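Putative acetyltransferase (Streptococcus mutans, PDB 4E2A) probably acts as an acyltransferase of the GNAT family, moving an acetyl group onto an acceptor that is not known here. Local coordinates at residues 49-52 / 53-56; 174-177 / 178-182. All coordinates share one frame; numbering follows the deposited sequence.

Contact 1: 49-52 / 53-56; sequences SLLQ and KIAI
Lys53 closes a helical turn on Ser49, one of four consecutive i to i+4 bonds that join 49-52 to 53-56 within helix 48-63, the first helix of this GNAT-type fold. Lys53 N donates to Ser49 O over 3.0 Å, while its CB rests 3.4 Å from Leu50 O and the long side chain leads off toward the exposed face. Ile54 N follows, bonded to Leu50 O. The branch of Ile54 that turns back on the preceding turn is CG2: with CG1 anti to the backbone N (chi1 -174°), CG2 sits between N and the carbonyl carbon and lies 3.3 Å from Leu51 O. The same methyl approaches Leu51 CD1 at 4.4 Å, a loose apolar contact on the buried face, where Leu50, Leu51 and Ile54 all touch Phe98 of strand 94-101. Ala55 N reaches Leu51 O in an almost straight bond, and the small CB of Ala55, buried against Phe108 and Tyr80, is 3.3 Å from Leu51 O. Ile56 N completes the set on Gln52 O at 2.8 Å. Gln52 runs alongside Ile56, the two side chains pointing the same way; the amide of Gln52 is carried outward by an extended chain, and its NE2 is held by the backbone O of Tyr80. On the Ile56 side, CG1 stands anti to the carbonyl carbon (chi1 -71°), which brings the ethyl arm back along the helix, and Ile56 CD1 ends 3.8 Å from Gln52 CG.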
ATOM      1  N   SER B  49       8.264 -10.385 -23.725  1.00 26.86           N
ATOM      2  CA  SER B  49       7.474 -11.562 -23.400  1.00 21.64           C
ATOM      3  C   SER B  49       8.233 -12.496 -22.492  1.00 23.25           C
ATOM      4  O   SER B  49       7.695 -13.065 -21.610  1.00 22.52           O
ATOM      5  CB  SER B  49       7.033 -12.295 -24.658  1.00 25.17           C
ATOM      6  OG  SER B  49       6.260 -11.468 -25.481  1.00 35.57           O
ATOM      7  N   LEU B  50       9.522 -12.589 -22.725  1.00 27.38           N
ATOM      8  CA  LEU B  50      10.409 -13.331 -21.882  1.00 29.46           C
ATOM      9  C   LEU B  50      10.358 -12.793 -20.440  1.00 18.85           C
ATOM     10  O   LEU B  50      10.130 -13.501 -19.523  1.00 25.00           O
ATOM     11  CB  LEU B  50      11.798 -13.280 -22.492  1.00 20.00           C
ATOM     12  CG  LEU B  50      12.884 -14.028 -21.774  1.00 20.00           C
ATOM     13  CD1 LEU B  50      12.453 -15.338 -21.206  1.00 20.00           C
ATOM     14  CD2 LEU B  50      14.123 -14.127 -22.575  1.00 20.00           C
ATOM     15  N   LEU B  51      10.461 -11.500 -20.300  1.00 24.23           N
ATOM     16  CA  LEU B  51      10.342 -10.859 -19.020  1.00 24.66           C
ATOM     17  C   LEU B  51       9.028 -11.169 -18.309  1.00 26.02           C
ATOM     18  O   LEU B  51       9.027 -11.486 -17.169  1.00 20.89           O
ATOM     19  CB  LEU B  51      10.520  -9.379 -19.188  1.00 21.25           C
ATOM     20  CG  LEU B  51      10.348  -8.561 -17.932  1.00 22.52           C
ATOM     21  CD1 LEU B  51      11.298  -8.937 -16.866  1.00 20.15           C
ATOM     22  CD2 LEU B  51      10.280  -7.096 -18.175  1.00 26.11           C
ATOM     23  N   GLN B  52       7.925 -11.066 -19.022  1.00 22.79           N
ATOM     24  CA  GLN B  52       6.618 -11.342 -18.424  1.00 26.37           C
ATOM     25  C   GLN B  52       6.633 -12.768 -17.886  1.00 21.19           C
ATOM     26  O   GLN B  52       6.183 -13.042 -16.762  1.00 26.00           O
ATOM     27  CB  GLN B  52       5.477 -11.144 -19.460  1.00 18.59           C
ATOM     28  CG  GLN B  52       4.103 -11.595 -18.962  1.00 21.50           C
ATOM     29  CD  GLN B  52       2.999 -11.482 -20.015  1.00 24.10           C
ATOM     30  OE1 GLN B  52       3.052 -12.140 -21.049  1.00 24.44           O
ATOM     31  NE2 GLN B  52       1.999 -10.620 -19.755  1.00 23.26           N
ATOM     32  N   LYS B  53       7.186 -13.679 -18.685  1.00 23.60           N
ATOM     33  CA  LYS B  53       7.203 -15.097 -18.330  1.00 27.60           C
ATOM     34  C   LYS B  53       7.958 -15.353 -17.016  1.00 20.00           C
ATOM     35  O   LYS B  53       7.445 -16.014 -16.097  1.00 20.16           O
ATOM     36  CB  LYS B  53       7.802 -15.927 -19.474  1.00 28.17           C
ATOM     37  CG  LYS B  53       8.013 -17.403 -19.143  1.00 26.12           C
ATOM     38  CD  LYS B  53       8.399 -18.186 -20.403  1.00 35.56           C
ATOM     39  CE  LYS B  53       8.740 -19.650 -20.108  1.00 55.67           C
ATOM     40  NZ  LYS B  53       7.524 -20.485 -19.844  1.00 48.79           N
ATOM     41  N   ILE B  54       9.169 -14.821 -16.923  1.00 22.94           N
ATOM     42  CA  ILE B  54       9.968 -15.077 -15.750  1.00 24.72           C
ATOM     43  C   ILE B  54       9.372 -14.348 -14.543  1.00 24.72           C
ATOM     44  O   ILE B  54       9.329 -14.902 -13.451  1.00 23.97           O
ATOM     45  CB  ILE B  54      11.454 -14.717 -15.955  1.00 25.30           C
ATOM     46  CG1 ILE B  54      12.266 -15.155 -14.741  1.00 27.26           C
ATOM     47  CG2 ILE B  54      11.635 -13.229 -16.138  1.00 21.59           C
ATOM     48  CD1 ILE B  54      13.774 -15.241 -15.016  1.00 34.97           C
ATOM     49  N   ALA B  55       8.896 -13.121 -14.745  1.00 20.73           N
ATOM     50  CA  ALA B  55       8.223 -12.396 -13.674  1.00 19.86           C
ATOM     51  C   ALA B  55       7.030 -13.204 -13.133  1.00 21.86           C
ATOM     52  O   ALA B  55       6.869 -13.347 -11.917  1.00 19.34           O
ATOM     53  CB  ALA B  55       7.784 -11.028 -14.149  1.00 20.72           C
ATOM     54  N   ILE B  56       6.224 -13.779 -14.021  1.00 18.88           N
ATOM     55  CA  ILE B  56       5.084 -14.563 -13.542  1.00 21.61           C
ATOM     56  C   ILE B  56       5.556 -15.849 -12.851  1.00 21.72           C
ATOM     57  O   ILE B  56       5.090 -16.213 -11.759  1.00 18.09           O
ATOM     58  CB  ILE B  56       4.078 -14.862 -14.665  1.00 26.16           C
ATOM     59  CG1 ILE B  56       3.351 -13.572 -15.058  1.00 25.31           C
ATOM     60  CG2 ILE B  56       3.091 -15.932 -14.229  1.00 31.58           C
ATOM     61  CD1 ILE B  56       2.482 -13.701 -16.309  1.00 26.95           C
TER

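Contact 2: 174-177 / 178-182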
ATOM      1  N   GLN B 174      16.783  -9.038   7.176  1.00 33.55           N
ATOM      2  CA  GLN B 174      17.288  -7.885   7.866  1.00 36.52           C
ATOM      3  C   GLN B 174      18.754  -8.015   8.124  1.00 35.88           C
ATOM      4  O   GLN B 174      19.519  -7.126   7.853  1.00 28.26           O
ATOM      5  CB  GLN B 174      16.533  -7.650   9.166  1.00 35.00           C
ATOM      6  CG  GLN B 174      15.160  -7.062   8.982  1.00 33.33           C
ATOM      7  CD  GLN B 174      14.344  -7.094  10.237  1.00 42.10           C
ATOM      8  OE1 GLN B 174      14.873  -7.082  11.309  1.00 41.60           O
ATOM      9  NE2 GLN B 174      13.049  -7.147  10.097  1.00 44.04           N
ATOM     10  N   LEU B 175      19.137  -9.172   8.608  1.00 33.41           N
ATOM     11  CA  LEU B 175      20.489  -9.456   9.017  1.00 34.98           C
ATOM     12  C   LEU B 175      21.439  -9.420   7.846  1.00 37.42           C
ATOM     13  O   LEU B 175      22.520  -8.903   7.916  1.00 39.02           O
ATOM     14  CB  LEU B 175      20.503 -10.815   9.723  1.00 20.00           C
ATOM     15  CG  LEU B 175      19.894 -10.857  11.116  1.00 20.00           C
ATOM     16  CD1 LEU B 175      20.088 -12.198  11.792  1.00 20.00           C
ATOM     17  CD2 LEU B 175      20.420  -9.753  11.990  1.00 20.00           C
ATOM     18  N   LEU B 176      20.973  -9.944   6.742  1.00 34.34           N
ATOM     19  CA  LEU B 176      21.739  -9.940   5.544  1.00 35.69           C
ATOM     20  C   LEU B 176      22.020  -8.521   5.036  1.00 40.83           C
ATOM     21  O   LEU B 176      23.138  -8.193   4.770  1.00 28.01           O
ATOM     22  CB  LEU B 176      21.033 -10.775   4.503  1.00 20.00           C
ATOM     23  CG  LEU B 176      21.848 -11.012   3.258  1.00 20.00           C
ATOM     24  CD1 LEU B 176      22.205 -12.446   3.075  1.00 20.00           C
ATOM     25  CD2 LEU B 176      21.170 -10.499   2.087  1.00 20.00           C
ATOM     26  N   TYR B 177      20.962  -7.720   4.931  1.00 31.90           N
ATOM     27  CA  TYR B 177      21.030  -6.337   4.562  1.00 28.76           C
ATOM     28  C   TYR B 177      21.977  -5.552   5.452  1.00 30.63           C
ATOM     29  O   TYR B 177      22.713  -4.747   4.988  1.00 28.29           O
ATOM     30  CB  TYR B 177      19.629  -5.740   4.573  1.00 31.93           C
ATOM     31  CG  TYR B 177      18.769  -6.289   3.466  1.00 34.92           C
ATOM     32  CD1 TYR B 177      19.280  -6.528   2.247  1.00 28.26           C
ATOM     33  CD2 TYR B 177      17.449  -6.593   3.672  1.00 44.95           C
ATOM     34  CE1 TYR B 177      18.513  -7.038   1.265  1.00 37.61           C
ATOM     35  CE2 TYR B 177      16.698  -7.104   2.707  1.00 37.20           C
ATOM     36  CZ  TYR B 177      17.225  -7.332   1.518  1.00 38.02           C
ATOM     37  OH  TYR B 177      16.433  -7.829   0.588  1.00 44.44           O
ATOM     38  N   ALA B 178      21.958  -5.837   6.728  1.00 25.86           N
ATOM     39  CA  ALA B 178      22.792  -5.104   7.669  1.00 41.65           C
ATOM     40  C   ALA B 178      24.274  -5.357   7.357  1.00 42.02           C
ATOM     41  O   ALA B 178      25.126  -4.514   7.625  1.00 33.00           O
ATOM     42  CB  ALA B 178      22.461  -5.493   9.102  1.00 32.56           C
ATOM     43  N   LYS B 179      24.572  -6.499   6.753  1.00 30.14           N
ATOM     44  CA  LYS B 179      25.971  -6.839   6.495  1.00 41.13           C
ATOM     45  C   LYS B 179      26.545  -6.032   5.342  1.00 38.12           C
ATOM     46  O   LYS B 179      27.767  -5.813   5.259  1.00 37.18           O
ATOM     47  CB  LYS B 179      26.152  -8.338   6.255  1.00 35.29           C
ATOM     48  CG  LYS B 179      26.160  -9.137   7.533  1.00 51.16           C
ATOM     49  CD  LYS B 179      26.595 -10.572   7.283  1.00 72.77           C
ATOM     50  CE  LYS B 179      28.016 -10.617   6.730  1.00 76.90           C
ATOM     51  NZ  LYS B 179      28.426 -11.997   6.363  1.00 57.55           N
ATOM     52  N   TYR B 180      25.662  -5.593   4.451  1.00 26.86           N
ATOM     53  CA  TYR B 180      26.062  -4.722   3.357  1.00 30.32           C
ATOM     54  C   TYR B 180      26.070  -3.259   3.776  1.00 29.00           C
ATOM     55  O   TYR B 180      26.389  -2.382   2.977  1.00 38.48           O
ATOM     56  CB  TYR B 180      25.153  -4.920   2.142  1.00 27.27           C
ATOM     57  CG  TYR B 180      25.459  -6.184   1.368  1.00 27.80           C
ATOM     58  CD1 TYR B 180      26.520  -6.227   0.470  1.00 28.63           C
ATOM     59  CD2 TYR B 180      24.701  -7.335   1.555  1.00 30.25           C
ATOM     60  CE1 TYR B 180      26.810  -7.372  -0.235  1.00 29.00           C
ATOM     61  CE2 TYR B 180      24.980  -8.491   0.854  1.00 34.27           C
ATOM     62  CZ  TYR B 180      26.030  -8.500  -0.039  1.00 38.98           C
ATOM     63  OH  TYR B 180      26.308  -9.651  -0.727  1.00 36.57           O
ATOM     64  N   GLY B 181      25.723  -2.988   5.027  1.00 30.39           N
ATOM     65  CA  GLY B 181      25.725  -1.617   5.514  1.00 32.45           C
ATOM     66  C   GLY B 181      24.384  -0.883   5.471  1.00 36.86           C
ATOM     67  O   GLY B 181      24.357   0.347   5.586  1.00 31.57           O
ATOM     68  N   PHE B 182      23.275  -1.608   5.305  1.00 26.69           N
ATOM     69  CA  PHE B 182      21.956  -0.960   5.322  1.00 25.85           C
ATOM     70  C   PHE B 182      21.513  -0.723   6.775  1.00 37.48           C
ATOM     71  O   PHE B 182      21.840  -1.516   7.664  1.00 26.89           O
ATOM     72  CB  PHE B 182      20.891  -1.787   4.575  1.00 26.30           C
ATOM     73  CG  PHE B 182      20.994  -1.719   3.067  1.00 24.19           C
ATOM     74  CD1 PHE B 182      21.922  -2.494   2.376  1.00 23.43           C
ATOM     75  CD2 PHE B 182      20.169  -0.879   2.345  1.00 22.92           C
ATOM     76  CE1 PHE B 182      22.016  -2.426   0.966  1.00 21.01           C
ATOM     77  CE2 PHE B 182      20.246  -0.813   0.946  1.00 27.13           C
ATOM     78  CZ  PHE B 182      21.176  -1.593   0.261  1.00 27.64           C
TER
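Tyr177 O accepts two backbone donors where helix 171-179 unwinds: Phe182 N at 3.2 Å, in a fairly straight bond, and Tyr180 N in a weak, bent one. Phe182 N comes from above the carbonyl plane, 36° out of it, instead of along a lone pair. One turn earlier the pattern is still helical, with Ala178 N giving a regular bond to Gln174 O. The side-chain NE2 of Gln174 makes weak hydrogen bonds to Trp167 O and Glu168 O. Lys179 N is shared: its shorter bond goes to Leu176 O at 3.0 Å, from well above that carbonyl plane, and a weak, longer one goes to Leu175 O. This drift from i+4 toward i+3 pairing marks the tightening of the last turn. Gly181 N then donates to Ala178 O at 3.1 Å, and together with the Phe182 N bond and the positive phi of Gly181 (96°), the first residue outside the helix, this makes a Schellman motif, the C-terminal cap that leads the chain from the helix into strand 183-192. At the cap the aromatic side chains pack close by. Phe182 CB lies 4.1 Å from Tyr177 CB, and with Phe182 CG anti to the carbonyl carbon (chi1 -76°) the ring meets Tyr177 O at its edge, CD1 being 3.5 Å from that oxygen. Both side chains continue onto Leu164 and Leu202 of the sheet. Tyr180 and Phe182 both reach helix 142-157; there Tyr180 OH is hydrogen-bonded to Glu148 OE2 and the Tyr180 ring packs edge-to-face with Phe147. Leu176 CD2 only grazes that tyrosine, 4.5 Å from Tyr180 CE2.

In the fold
Contact 1 comes early in the chain, in helix 48-63, and contact 2 late, at the end of helix 171-179, on opposite sides of the chain's centre. Their centres are 29 Å apart and their nearest atoms about 17 Å, so the two do not touch. What joins them is the mixed seven-stranded sheet: residues 49-56 pack on strands 94-101 and 104-113, whereas residues 174-182 rest on strands 161-167 and 195-205 and reach helix 142-157. The two helices thus pack on different strands of one sheet, and strand 183-192, one of its two end strands, directly follows contact 2.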